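Side-chain contacts in RimK domain protein ATP-grasp (Sphaerobacter thermophilus, PDB 5I47), which probably binds ATP and may act as a RimK-like ATP-grasp ligase that adds glutamate to ribosomal protein S6: residues Ala5-Leu10 / Glu23-Arg28; Val79-Ala84 / Val251-Asp256; Arg182-Val185 / Leu190-Ile193; Gly192-Thr197 / Ser261-Asp266; Thr232-Val237 / Gly269-Phe274. One frame throughout, in Å; residues are numbered along the deposited sequence.

Contacts 1, 2 and 5 are buried, whereas contacts 3 and 4 are only partly so. Contact 1 is wholly apolar and lies in the parallel sheet of the preATP-grasp part; contact 2 brings that sheet up to the five-stranded antiparallel sheet at two buried asparagine amides. Contacts 3 and 4 share Gly192 and Ile193 on strand 190-196, the first a hairpin pairing through backbone bonds, the second a long salt bridge out to the loop after helix 258-262. Contact 5 sets helix 267-275 against the chain leading into strand 235-241. The same helix meets contact 1 through Arg28 and Asp273, which form a salt bridge.

Contact 1: Ala5-Leu10 / Glu23-Arg28; sequences ARVALL and EAFAAR
Strand 6-10 and helix 16-27 come closest at Val7 and Phe25, whose CA atoms are 7.9 Å apart, and both residues direct their side chains into the gap between the two backbones. The two side chains meet at about a right angle. Val7 CG1 sits over one face of the Phe25 ring, 3.9 Å from its centroid and displaced toward the rim, a CH-pi contact. Its second methyl touches the same ring nearer the stem, with Val7 CG2 3.7 Å from Phe25 CE1, so that both branches of the valine bear on the aromatic. With Val7 CG1 anti to the backbone N (chi1 165°) and CG2 beside that N, the fork opens toward the helix. Leu9 adds a looser touch, CD2 approaching Phe25 CE2 obliquely at 4.4 Å. Replacing Phe25 by an alanine would probably open a gap against Val7 and Leu9 and deprive the valine methyls of the ring they rest on. Just past the helix end, Arg28 folds back so that NH1 donates to Ala24 O at 2.8 Å, the oxygen lying in the guanidinium plane, while Arg28 NE makes a salt bridge with Asp273. Helix and strand are the first two elements of the beta-alpha-beta unit 6-10, 16-27 and 31-35 in the Rossmann-like preATP-grasp sheet. Val7 also bonds through its backbone to Glu31 and Val33 of the neighbouring parallel strand, and near the chain's end Leu276 packs on both Val7 and Phe25, while Val275 of helix 267-275 touches Phe25.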
# COMPACT_ATOMS: atom_id res chain seq x y z
N ALA B 5 4.94 -31.19 -13.22
CA ALA B 5 5.18 -30.13 -12.24
C ALA B 5 5.99 -29.00 -12.85
O ALA B 5 7.09 -29.22 -13.36
CB ALA B 5 5.88 -30.69 -11.02
N ARG B 6 5.45 -27.79 -12.80
CA ARG B 6 6.05 -26.63 -13.43
C ARG B 6 6.23 -25.50 -12.42
O ARG B 6 5.71 -25.55 -11.31
CB ARG B 6 5.20 -26.14 -14.62
CG ARG B 6 4.82 -27.23 -15.60
CD ARG B 6 4.02 -26.65 -16.75
NE ARG B 6 2.76 -26.08 -16.29
CZ ARG B 6 2.16 -25.04 -16.85
NH1 ARG B 6 1.01 -24.59 -16.37
NH2 ARG B 6 2.72 -24.44 -17.90
N VAL B 7 6.98 -24.48 -12.83
CA VAL B 7 7.28 -23.32 -11.99
C VAL B 7 7.07 -22.06 -12.82
O VAL B 7 7.56 -21.97 -13.95
CB VAL B 7 8.72 -23.38 -11.44
CG1 VAL B 7 9.14 -22.02 -10.90
CG2 VAL B 7 8.83 -24.44 -10.36
N ALA B 8 6.33 -21.10 -12.26
CA ALA B 8 6.02 -19.86 -12.96
C ALA B 8 7.10 -18.81 -12.69
O ALA B 8 7.46 -18.57 -11.53
CB ALA B 8 4.65 -19.33 -12.53
N LEU B 9 7.60 -18.19 -13.76
CA LEU B 9 8.56 -17.09 -13.68
C LEU B 9 7.80 -15.80 -14.01
O LEU B 9 7.64 -15.44 -15.18
CB LEU B 9 9.74 -17.29 -14.63
CG LEU B 9 10.69 -18.48 -14.46
CD1 LEU B 9 11.77 -18.43 -15.54
CD2 LEU B 9 11.32 -18.50 -13.07
N LEU B 10 7.33 -15.12 -12.97
CA LEU B 10 6.56 -13.89 -13.13
C LEU B 10 7.45 -12.78 -13.69
O LEU B 10 8.13 -12.08 -12.93
CB LEU B 10 5.94 -13.46 -11.80
CG LEU B 10 5.00 -14.48 -11.16
CD1 LEU B 10 4.47 -13.97 -9.82
CD2 LEU B 10 3.86 -14.79 -12.11
N GLU B 23 17.44 -23.31 -16.59
CA GLU B 23 18.38 -24.43 -16.50
C GLU B 23 18.34 -25.06 -15.12
O GLU B 23 18.22 -26.29 -14.98
CB GLU B 23 19.80 -23.96 -16.83
CG GLU B 23 19.98 -23.46 -18.25
CD GLU B 23 21.41 -23.02 -18.53
OE1 GLU B 23 22.34 -23.57 -17.90
OE2 GLU B 23 21.61 -22.13 -19.39
N ALA B 24 18.43 -24.24 -14.07
CA ALA B 24 18.50 -24.77 -12.71
C ALA B 24 17.21 -25.49 -12.33
O ALA B 24 17.25 -26.52 -11.65
CB ALA B 24 18.79 -23.64 -11.72
N PHE B 25 16.06 -24.98 -12.77
CA PHE B 25 14.80 -25.67 -12.51
C PHE B 25 14.69 -26.94 -13.34
O PHE B 25 14.17 -27.96 -12.86
CB PHE B 25 13.61 -24.75 -12.80
CG PHE B 25 13.26 -23.84 -11.65
CD1 PHE B 25 12.65 -24.34 -10.52
CD2 PHE B 25 13.52 -22.48 -11.72
CE1 PHE B 25 12.32 -23.51 -9.46
CE2 PHE B 25 13.19 -21.64 -10.67
CZ PHE B 25 12.59 -22.16 -9.54
N ALA B 26 15.16 -26.91 -14.59
CA ALA B 26 15.16 -28.12 -15.41
C ALA B 26 16.11 -29.17 -14.84
O ALA B 26 15.79 -30.36 -14.83
CB ALA B 26 15.54 -27.79 -16.85
N ALA B 27 17.27 -28.73 -14.34
CA ALA B 27 18.20 -29.64 -13.69
C ALA B 27 17.61 -30.28 -12.44
O ALA B 27 18.05 -31.37 -12.06
CB ALA B 27 19.49 -28.90 -13.34
N ARG B 28 16.63 -29.64 -11.81
CA ARG B 28 16.00 -30.17 -10.61
C ARG B 28 14.64 -30.78 -10.89
O ARG B 28 13.87 -31.03 -9.95
CB ARG B 28 15.88 -29.07 -9.55
CG ARG B 28 17.22 -28.69 -8.95
CD ARG B 28 17.21 -27.32 -8.30
NE ARG B 28 18.52 -26.98 -7.75
CZ ARG B 28 19.54 -26.52 -8.48
NH1 ARG B 28 19.39 -26.36 -9.78
NH2 ARG B 28 20.69 -26.23 -7.90

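Contact 2: Val79-Ala84 / Val251-Asp256; sequences VVNRAA and VANLVD
Asn81 and Asn253 meet amide to amide where the last strand of the Rossmann-like preATP-grasp sheet runs out beside the end of strand 246-253, an outermost strand of the antiparallel ATP-grasp sheet. The tight part is small and polar: Asn81 ND2 lies 2.9 Å from Asn253 OD1, the side chains running antiparallel alongside each other with their amide planes 71° apart. Both residues are buried, and each amide has firm hydrogen-bond partners outside the pair. Asn81 OD1 accepts from Thr234 N, and Asn253 ND2 donates to two backbone carbonyls, Asp57 O and Gly59 O, which should hold that amide against turning over. A chi1 near 180° (-166°) carries the Asn253 amide across toward Asn81, although the side chain does not set out in that direction. On the other segment the peptide bond before Asn81 is cis, a kink between strand 79-80 and helix 83-90.

Away from this pair the segments part quickly. Ala84 and Ala252 are exposed, Asp256 is poorly ordered, and none of them bridges the two segments. The two sheets meet here over very little surface. Beyond Asn253 the chain makes an inverse gamma turn centred on Leu254, and Leu254 N also gives a weak, bent hydrogen bond of 3.0 Å to Asn253 OD1.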
# COMPACT_ATOMS: atom_id res chain seq x y z
N VAL B 79 4.49 -18.27 -3.64
CA VAL B 79 5.22 -17.26 -4.40
C VAL B 79 6.48 -16.87 -3.64
O VAL B 79 6.46 -16.70 -2.42
CB VAL B 79 4.35 -16.01 -4.68
CG1 VAL B 79 5.11 -15.00 -5.53
CG2 VAL B 79 3.06 -16.41 -5.37
N VAL B 80 7.58 -16.75 -4.38
CA VAL B 80 8.82 -16.19 -3.87
C VAL B 80 9.09 -14.92 -4.67
O VAL B 80 9.21 -14.98 -5.89
CB VAL B 80 9.99 -17.17 -3.98
CG1 VAL B 80 11.31 -16.47 -3.72
CG2 VAL B 80 9.79 -18.33 -3.01
N ASN B 81 9.19 -13.77 -4.00
CA ASN B 81 9.13 -13.68 -2.55
C ASN B 81 7.71 -13.79 -2.01
O ASN B 81 6.75 -13.40 -2.67
CB ASN B 81 9.75 -12.35 -2.09
CG ASN B 81 11.25 -12.30 -2.31
OD1 ASN B 81 12.01 -12.97 -1.62
ND2 ASN B 81 11.67 -11.49 -3.28
N ARG B 82 7.60 -14.34 -0.80
CA ARG B 82 6.31 -14.43 -0.13
C ARG B 82 5.70 -13.04 0.02
O ARG B 82 6.41 -12.03 0.07
CB ARG B 82 6.46 -15.09 1.24
CG ARG B 82 7.08 -14.21 2.30
CD ARG B 82 7.32 -14.99 3.59
NE ARG B 82 8.32 -16.04 3.39
CZ ARG B 82 9.63 -15.86 3.53
NH1 ARG B 82 10.46 -16.88 3.32
NH2 ARG B 82 10.11 -14.67 3.86
N ALA B 83 4.37 -12.99 0.09
CA ALA B 83 3.65 -11.72 0.04
C ALA B 83 4.17 -10.73 1.07
O ALA B 83 4.44 -9.56 0.75
CB ALA B 83 2.15 -11.96 0.24
N ALA B 84 4.35 -11.19 2.31
CA ALA B 84 4.77 -10.28 3.39
C ALA B 84 6.14 -9.69 3.11
O ALA B 84 6.37 -8.50 3.38
CB ALA B 84 4.77 -11.02 4.72
N VAL B 251 16.03 -2.19 0.38
CA VAL B 251 16.04 -3.60 -0.03
C VAL B 251 15.16 -3.73 -1.27
O VAL B 251 14.10 -3.10 -1.36
CB VAL B 251 15.54 -4.54 1.10
CG1 VAL B 251 15.88 -5.98 0.77
CG2 VAL B 251 16.12 -4.15 2.45
N ALA B 252 15.61 -4.53 -2.23
CA ALA B 252 14.89 -4.71 -3.49
C ALA B 252 14.88 -6.18 -3.86
O ALA B 252 15.60 -7.00 -3.29
CB ALA B 252 15.51 -3.89 -4.62
N ASN B 253 14.04 -6.52 -4.84
CA ASN B 253 13.99 -7.89 -5.34
C ASN B 253 15.27 -8.22 -6.09
O ASN B 253 15.87 -7.37 -6.76
CB ASN B 253 12.78 -8.08 -6.26
CG ASN B 253 12.48 -9.54 -6.54
OD1 ASN B 253 12.85 -10.42 -5.76
ND2 ASN B 253 11.81 -9.81 -7.64
N LEU B 254 15.70 -9.48 -5.98
CA LEU B 254 16.92 -9.93 -6.66
C LEU B 254 16.61 -10.11 -8.14
O LEU B 254 16.31 -11.20 -8.63
CB LEU B 254 17.44 -11.22 -6.04
CG LEU B 254 18.80 -11.68 -6.59
CD1 LEU B 254 19.86 -10.62 -6.32
CD2 LEU B 254 19.20 -13.02 -5.99
N VAL B 255 16.68 -8.99 -8.87
CA VAL B 255 16.42 -9.00 -10.30
C VAL B 255 17.69 -9.24 -11.10
O VAL B 255 17.70 -10.05 -12.04
CB VAL B 255 15.74 -7.67 -10.72
CG1 VAL B 255 15.59 -7.61 -12.22
CG2 VAL B 255 14.39 -7.53 -10.04
N ASP B 256 18.78 -8.57 -10.73
CA ASP B 256 20.06 -8.70 -11.42
C ASP B 256 21.00 -9.54 -10.55
O ASP B 256 21.52 -9.04 -9.55
CB ASP B 256 20.68 -7.33 -11.70
CG ASP B 256 19.65 -6.31 -12.15
OD1 ASP B 256 18.81 -6.64 -13.01
OD2 ASP B 256 19.69 -5.17 -11.63

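Contact 3: Arg182-Val185 / Leu190-Ile193; sequences RLVV and LAGI
Val184 O takes the N-H of Ala191 at 2.8 Å, and the CA-H of Leu190 reaches the same oxygen at 3.6 Å from Leu190 CA. Leu190 CD1 also lies against this carbonyl. The return bond is straighter: Val184 N donates to Gly192 O at 3.1 Å with an angle of 164° at the hydrogen. These two bonds lie in the beta hairpin of strands 180-187 and 190-196, which run antiparallel. Val184 pairs with Gly192, yet the following residue, Val185, pairs with Leu190, so Ala191 is the extra residue of a beta bulge. Ala191 CB packs on Val184 CG1 at 4.0 Å. Leu183, Leu190 and Ile193 share one face of the sheet, the opposite one from Val184. Leu183 and Ile193, a non-hydrogen-bonded pair, run alongside each other in the same direction, Leu183 CD2 being 4.1 Å from Ile193 CG1. A chi1 of 178° with chi2 of 65° turns Leu190 CD1 back toward the partner strand, to within 4.1 Å of Leu183 CB. Helix 216-230 covers this face: Ala223 touches Leu183, Thr220 meets Leu190 and Leu219 meets Ile193.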
# COMPACT_ATOMS: atom_id res chain seq x y z
N ARG B 182 26.21 -4.02 -1.93
CA ARG B 182 24.95 -4.70 -2.24
C ARG B 182 25.04 -6.13 -1.72
O ARG B 182 25.83 -6.93 -2.24
CB ARG B 182 24.68 -4.68 -3.74
CG ARG B 182 23.48 -5.48 -4.18
CD ARG B 182 23.73 -6.05 -5.57
NE ARG B 182 22.49 -6.35 -6.27
CZ ARG B 182 22.40 -7.13 -7.34
NH1 ARG B 182 23.50 -7.69 -7.83
NH2 ARG B 182 21.23 -7.35 -7.91
N LEU B 183 24.25 -6.45 -0.69
CA LEU B 183 24.24 -7.78 -0.09
C LEU B 183 23.21 -8.63 -0.82
O LEU B 183 22.00 -8.36 -0.75
CB LEU B 183 23.91 -7.70 1.40
CG LEU B 183 24.71 -6.77 2.29
CD1 LEU B 183 24.14 -6.77 3.70
CD2 LEU B 183 26.18 -7.16 2.31
N VAL B 184 23.67 -9.67 -1.51
CA VAL B 184 22.80 -10.53 -2.31
C VAL B 184 22.37 -11.72 -1.47
O VAL B 184 23.20 -12.55 -1.09
CB VAL B 184 23.50 -10.99 -3.60
CG1 VAL B 184 22.63 -12.00 -4.34
CG2 VAL B 184 23.81 -9.80 -4.49
N VAL B 185 21.07 -11.81 -1.20
CA VAL B 185 20.49 -12.95 -0.48
C VAL B 185 19.73 -13.78 -1.50
O VAL B 185 18.72 -13.33 -2.06
CB VAL B 185 19.58 -12.49 0.66
CG1 VAL B 185 19.01 -13.69 1.40
CG2 VAL B 185 20.35 -11.58 1.61
N LEU B 190 23.55 -15.68 2.36
CA LEU B 190 24.22 -14.63 1.61
C LEU B 190 24.97 -15.25 0.44
O LEU B 190 25.94 -15.99 0.64
CB LEU B 190 25.17 -13.86 2.52
CG LEU B 190 26.01 -12.75 1.91
CD1 LEU B 190 25.11 -11.61 1.42
CD2 LEU B 190 27.02 -12.24 2.92
N ALA B 191 24.53 -14.97 -0.79
CA ALA B 191 25.18 -15.51 -1.97
C ALA B 191 26.45 -14.75 -2.33
O ALA B 191 27.30 -15.29 -3.05
CB ALA B 191 24.23 -15.49 -3.16
N GLY B 192 26.60 -13.52 -1.86
CA GLY B 192 27.78 -12.75 -2.18
C GLY B 192 27.60 -11.31 -1.79
O GLY B 192 26.49 -10.84 -1.52
N ILE B 193 28.73 -10.60 -1.77
CA ILE B 193 28.78 -9.18 -1.48
C ILE B 193 29.36 -8.48 -2.70
O ILE B 193 30.33 -8.97 -3.30
CB ILE B 193 29.61 -8.89 -0.22
CG1 ILE B 193 29.06 -9.69 0.96
CG2 ILE B 193 29.63 -7.40 0.09
CD1 ILE B 193 29.81 -9.48 2.26

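Contact 4: Gly192-Thr197 / Ser261-Asp266; sequences GIEQRT and SGRGVD
The carboxylate of Glu194 and the guanidinium of Arg263 stand almost perpendicular, their planes 79° apart, so they do not pair in the flat, two-pronged way. Glu194 CG lies at the guanidinium edge, in its plane, about 4.0 Å from both Arg263 NH1 and Arg263 NH2. One carboxylate oxygen comes in obliquely: Glu194 OE2 is 3.6 Å from Arg263 NH2, a long salt bridge, and equally far from Arg263 NH1. No hydrogen bond crosses here, and the attraction is probably mostly electrostatic. Arg263 reaches over with its chain extended from CG to NE, while Glu194, with CG anti to the carbonyl carbon (chi1 -67°), runs straight on beyond CG. The other carboxylate oxygen is held more closely, Glu194 OE1 forming a salt bridge with Arg182 NH1, so the buried acid serves two arginines. With an alanine at Glu194, Arg182 NH1 would probably lose its carboxylate mate and Arg263 would be likely to swing more freely. Glu194 belongs to strand 190-196, between strands 180-187 and 209-211 of the antiparallel ATP-grasp sheet; Tyr209 touches it from the second of these, and Ser259 and Leu260 from helix 258-262. Arg263 follows that helix and rests on Ala211, and the loop then leads to Asp266, the N-cap of helix 267-275, whose OD1 accepts from Gly269 N.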
# COMPACT_ATOMS: atom_id res chain seq x y z
N GLY B 192 26.60 -13.52 -1.86
CA GLY B 192 27.78 -12.75 -2.18
C GLY B 192 27.60 -11.31 -1.79
O GLY B 192 26.49 -10.84 -1.52
N ILE B 193 28.73 -10.60 -1.77
CA ILE B 193 28.78 -9.18 -1.48
C ILE B 193 29.36 -8.48 -2.70
O ILE B 193 30.33 -8.97 -3.30
CB ILE B 193 29.61 -8.89 -0.22
CG1 ILE B 193 29.06 -9.69 0.96
CG2 ILE B 193 29.63 -7.40 0.09
CD1 ILE B 193 29.81 -9.48 2.26
N GLU B 194 28.77 -7.36 -3.08
CA GLU B 194 29.18 -6.63 -4.28
C GLU B 194 29.29 -5.14 -3.97
O GLU B 194 28.84 -4.67 -2.92
CB GLU B 194 28.20 -6.87 -5.43
CG GLU B 194 28.21 -8.30 -5.94
CD GLU B 194 27.16 -8.56 -7.00
OE1 GLU B 194 26.11 -7.88 -6.98
OE2 GLU B 194 27.38 -9.44 -7.86
N GLN B 195 29.91 -4.41 -4.89
CA GLN B 195 30.07 -2.97 -4.78
C GLN B 195 29.85 -2.34 -6.15
O GLN B 195 30.30 -2.87 -7.17
CB GLN B 195 31.45 -2.59 -4.22
CG GLN B 195 32.62 -3.15 -5.00
CD GLN B 195 33.94 -2.94 -4.30
OE1 GLN B 195 34.10 -3.29 -3.12
NE2 GLN B 195 34.91 -2.37 -5.01
N ARG B 196 29.15 -1.21 -6.16
CA ARG B 196 28.80 -0.55 -7.41
C ARG B 196 30.04 0.08 -8.05
O ARG B 196 30.96 0.52 -7.37
CB ARG B 196 27.73 0.51 -7.18
N THR B 197 30.04 0.12 -9.38
CA THR B 197 31.10 0.75 -10.17
C THR B 197 30.53 2.05 -10.73
O THR B 197 29.91 2.07 -11.80
CB THR B 197 31.60 -0.17 -11.28
OG1 THR B 197 30.65 -0.20 -12.35
CG2 THR B 197 31.80 -1.58 -10.75
N SER B 261 26.64 -14.45 -10.84
CA SER B 261 26.72 -15.72 -11.55
C SER B 261 27.97 -15.81 -12.41
O SER B 261 28.45 -16.92 -12.67
CB SER B 261 25.48 -15.92 -12.42
OG SER B 261 24.41 -16.46 -11.68
N GLY B 262 28.51 -14.67 -12.85
CA GLY B 262 29.71 -14.70 -13.66
C GLY B 262 30.92 -15.23 -12.90
O GLY B 262 31.78 -15.90 -13.48
N ARG B 263 31.00 -14.95 -11.60
CA ARG B 263 32.12 -15.40 -10.79
C ARG B 263 31.90 -16.78 -10.20
O ARG B 263 32.40 -17.08 -9.10
CB ARG B 263 32.41 -14.38 -9.69
CG ARG B 263 32.41 -12.95 -10.19
CD ARG B 263 32.83 -11.98 -9.11
NE ARG B 263 32.27 -10.66 -9.35
CZ ARG B 263 31.27 -10.13 -8.64
NH1 ARG B 263 30.75 -10.81 -7.63
NH2 ARG B 263 30.81 -8.93 -8.93
N GLY B 264 31.15 -17.64 -10.89
CA GLY B 264 30.97 -19.01 -10.48
C GLY B 264 30.01 -19.23 -9.33
O GLY B 264 29.76 -20.39 -8.97
N VAL B 265 29.46 -18.17 -8.74
CA VAL B 265 28.46 -18.33 -7.69
C VAL B 265 27.16 -18.80 -8.33
O VAL B 265 26.57 -18.10 -9.15
CB VAL B 265 28.26 -17.03 -6.91
CG1 VAL B 265 27.27 -17.24 -5.78
CG2 VAL B 265 29.59 -16.53 -6.37
N ASP B 266 26.71 -20.00 -7.95
CA ASP B 266 25.52 -20.61 -8.55
C ASP B 266 24.27 -19.98 -7.95
O ASP B 266 23.49 -20.60 -7.22
CB ASP B 266 25.55 -22.12 -8.35
CG ASP B 266 24.42 -22.83 -9.06
OD1 ASP B 266 23.83 -22.24 -9.99
OD2 ASP B 266 24.13 -23.99 -8.69

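Contact 5: Thr232-Val237 / Gly269-Phe274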
# COMPACT_ATOMS: atom_id res chain seq x y z
N THR B 232 13.94 -15.06 4.99
CA THR B 232 14.58 -15.59 3.80
C THR B 232 13.86 -15.11 2.54
O THR B 232 12.68 -14.75 2.57
CB THR B 232 14.59 -17.12 3.84
OG1 THR B 232 13.24 -17.60 3.94
CG2 THR B 232 15.39 -17.62 5.04
N GLY B 233 14.59 -15.11 1.44
CA GLY B 233 14.02 -14.72 0.16
C GLY B 233 15.12 -14.43 -0.84
O GLY B 233 16.30 -14.64 -0.59
N THR B 234 14.68 -13.94 -2.00
CA THR B 234 15.58 -13.55 -3.08
C THR B 234 15.55 -12.03 -3.16
O THR B 234 14.64 -11.45 -3.76
CB THR B 234 15.18 -14.20 -4.40
OG1 THR B 234 13.77 -14.02 -4.62
CG2 THR B 234 15.47 -15.69 -4.36
N TYR B 235 16.54 -11.37 -2.55
CA TYR B 235 16.55 -9.92 -2.50
C TYR B 235 17.98 -9.41 -2.35
O TYR B 235 18.91 -10.18 -2.12
CB TYR B 235 15.65 -9.39 -1.37
CG TYR B 235 15.95 -9.90 0.04
CD1 TYR B 235 16.95 -9.33 0.81
CD2 TYR B 235 15.18 -10.92 0.60
CE1 TYR B 235 17.20 -9.78 2.10
CE2 TYR B 235 15.42 -11.37 1.88
CZ TYR B 235 16.44 -10.80 2.63
OH TYR B 235 16.68 -11.26 3.92
N ALA B 236 18.13 -8.10 -2.48
CA ALA B 236 19.43 -7.43 -2.40
C ALA B 236 19.33 -6.22 -1.49
O ALA B 236 18.49 -5.34 -1.72
CB ALA B 236 19.90 -7.01 -3.79
N VAL B 237 20.18 -6.17 -0.46
CA VAL B 237 20.18 -5.08 0.51
C VAL B 237 21.21 -4.04 0.07
O VAL B 237 22.41 -4.34 -0.02
CB VAL B 237 20.49 -5.60 1.92
CG1 VAL B 237 20.28 -4.50 2.95
CG2 VAL B 237 19.64 -6.81 2.26
N GLY B 269 21.04 -21.63 -9.00
CA GLY B 269 20.84 -22.91 -8.33
C GLY B 269 20.29 -22.75 -6.93
O GLY B 269 19.37 -23.47 -6.52
N MSE B 270 20.84 -21.80 -6.17
CA MSE B 270 20.37 -21.52 -4.82
C MSE B 270 18.92 -21.08 -4.81
O MSE B 270 18.14 -21.48 -3.94
CB MSE B 270 21.25 -20.45 -4.17
CG MSE B 270 22.71 -20.82 -4.12
SE MSE B 270 23.80 -19.33 -3.50
CE MSE B 270 23.03 -19.11 -1.72
N ILE B 271 18.55 -20.24 -5.78
CA ILE B 271 17.18 -19.77 -5.89
C ILE B 271 16.24 -20.92 -6.21
O ILE B 271 15.17 -21.07 -5.60
CB ILE B 271 17.08 -18.64 -6.93
CG1 ILE B 271 17.85 -17.41 -6.46
CG2 ILE B 271 15.62 -18.29 -7.21
CD1 ILE B 271 17.68 -16.21 -7.34
N ALA B 272 16.63 -21.77 -7.16
CA ALA B 272 15.82 -22.94 -7.50
C ALA B 272 15.67 -23.87 -6.31
O ALA B 272 14.61 -24.49 -6.13
CB ALA B 272 16.42 -23.68 -8.69
N ASP B 273 16.72 -24.00 -5.49
CA ASP B 273 16.62 -24.79 -4.27
C ASP B 273 15.67 -24.15 -3.27
O ASP B 273 14.85 -24.83 -2.65
CB ASP B 273 18.00 -24.99 -3.64
CG ASP B 273 18.86 -25.98 -4.41
OD1 ASP B 273 18.29 -26.88 -5.06
OD2 ASP B 273 20.10 -25.86 -4.34
N PHE B 274 15.76 -22.83 -3.10
CA PHE B 274 14.89 -22.15 -2.15
C PHE B 274 13.43 -22.22 -2.57
O PHE B 274 12.54 -22.22 -1.70
CB PHE B 274 15.33 -20.69 -2.00
CG PHE B 274 14.52 -19.91 -0.99
CD1 PHE B 274 14.64 -20.17 0.36
CD2 PHE B 274 13.64 -18.92 -1.41
CE1 PHE B 274 13.89 -19.46 1.28
CE2 PHE B 274 12.89 -18.21 -0.49
CZ PHE B 274 13.02 -18.48 0.86
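Thr232 and Phe274 are brought together by two torsions: the chi1 of Phe274, close to 180° (-178°), throws the ring out from the helix, and Thr232 places OG1 between its N and carbonyl carbon (chi1 58°), facing that ring. The contact sets helix 267-275 of the ATP-grasp domain against the corner where the chain turns, at Thr234, into strand 235-241 of the antiparallel sheet. The hydroxyl meets the ring at its edge and near its plane, Thr232 OG1 being 3.2 Å from Phe274 CZ. Thr232 CB follows at 3.5 Å from Phe274 CE1, so the threonine stem packs on the rim as well. No hydrogen bond crosses here; the hydroxyl simply packs against the ring edge. Arg82 and Arg188 also pack on Phe274.

Nearer the strand carbon meets carbon. The side chains of Thr234 and Ile271 cross at about a right angle, and the Thr234 methyl touches the branches of the isoleucine. Thr234 CG2 is 3.6 Å from Ile271 CG1 and 3.7 Å from Ile271 CD1, with Ile271 CG2 a little farther off. Leu254 packs on Ile271 too, reaching the same cluster from just beyond strand 246-253. Between the two threonines Gly233 passes the ring with its backbone: Gly233 CA lies 3.7 Å from Phe274 CE2, coming at the ring obliquely.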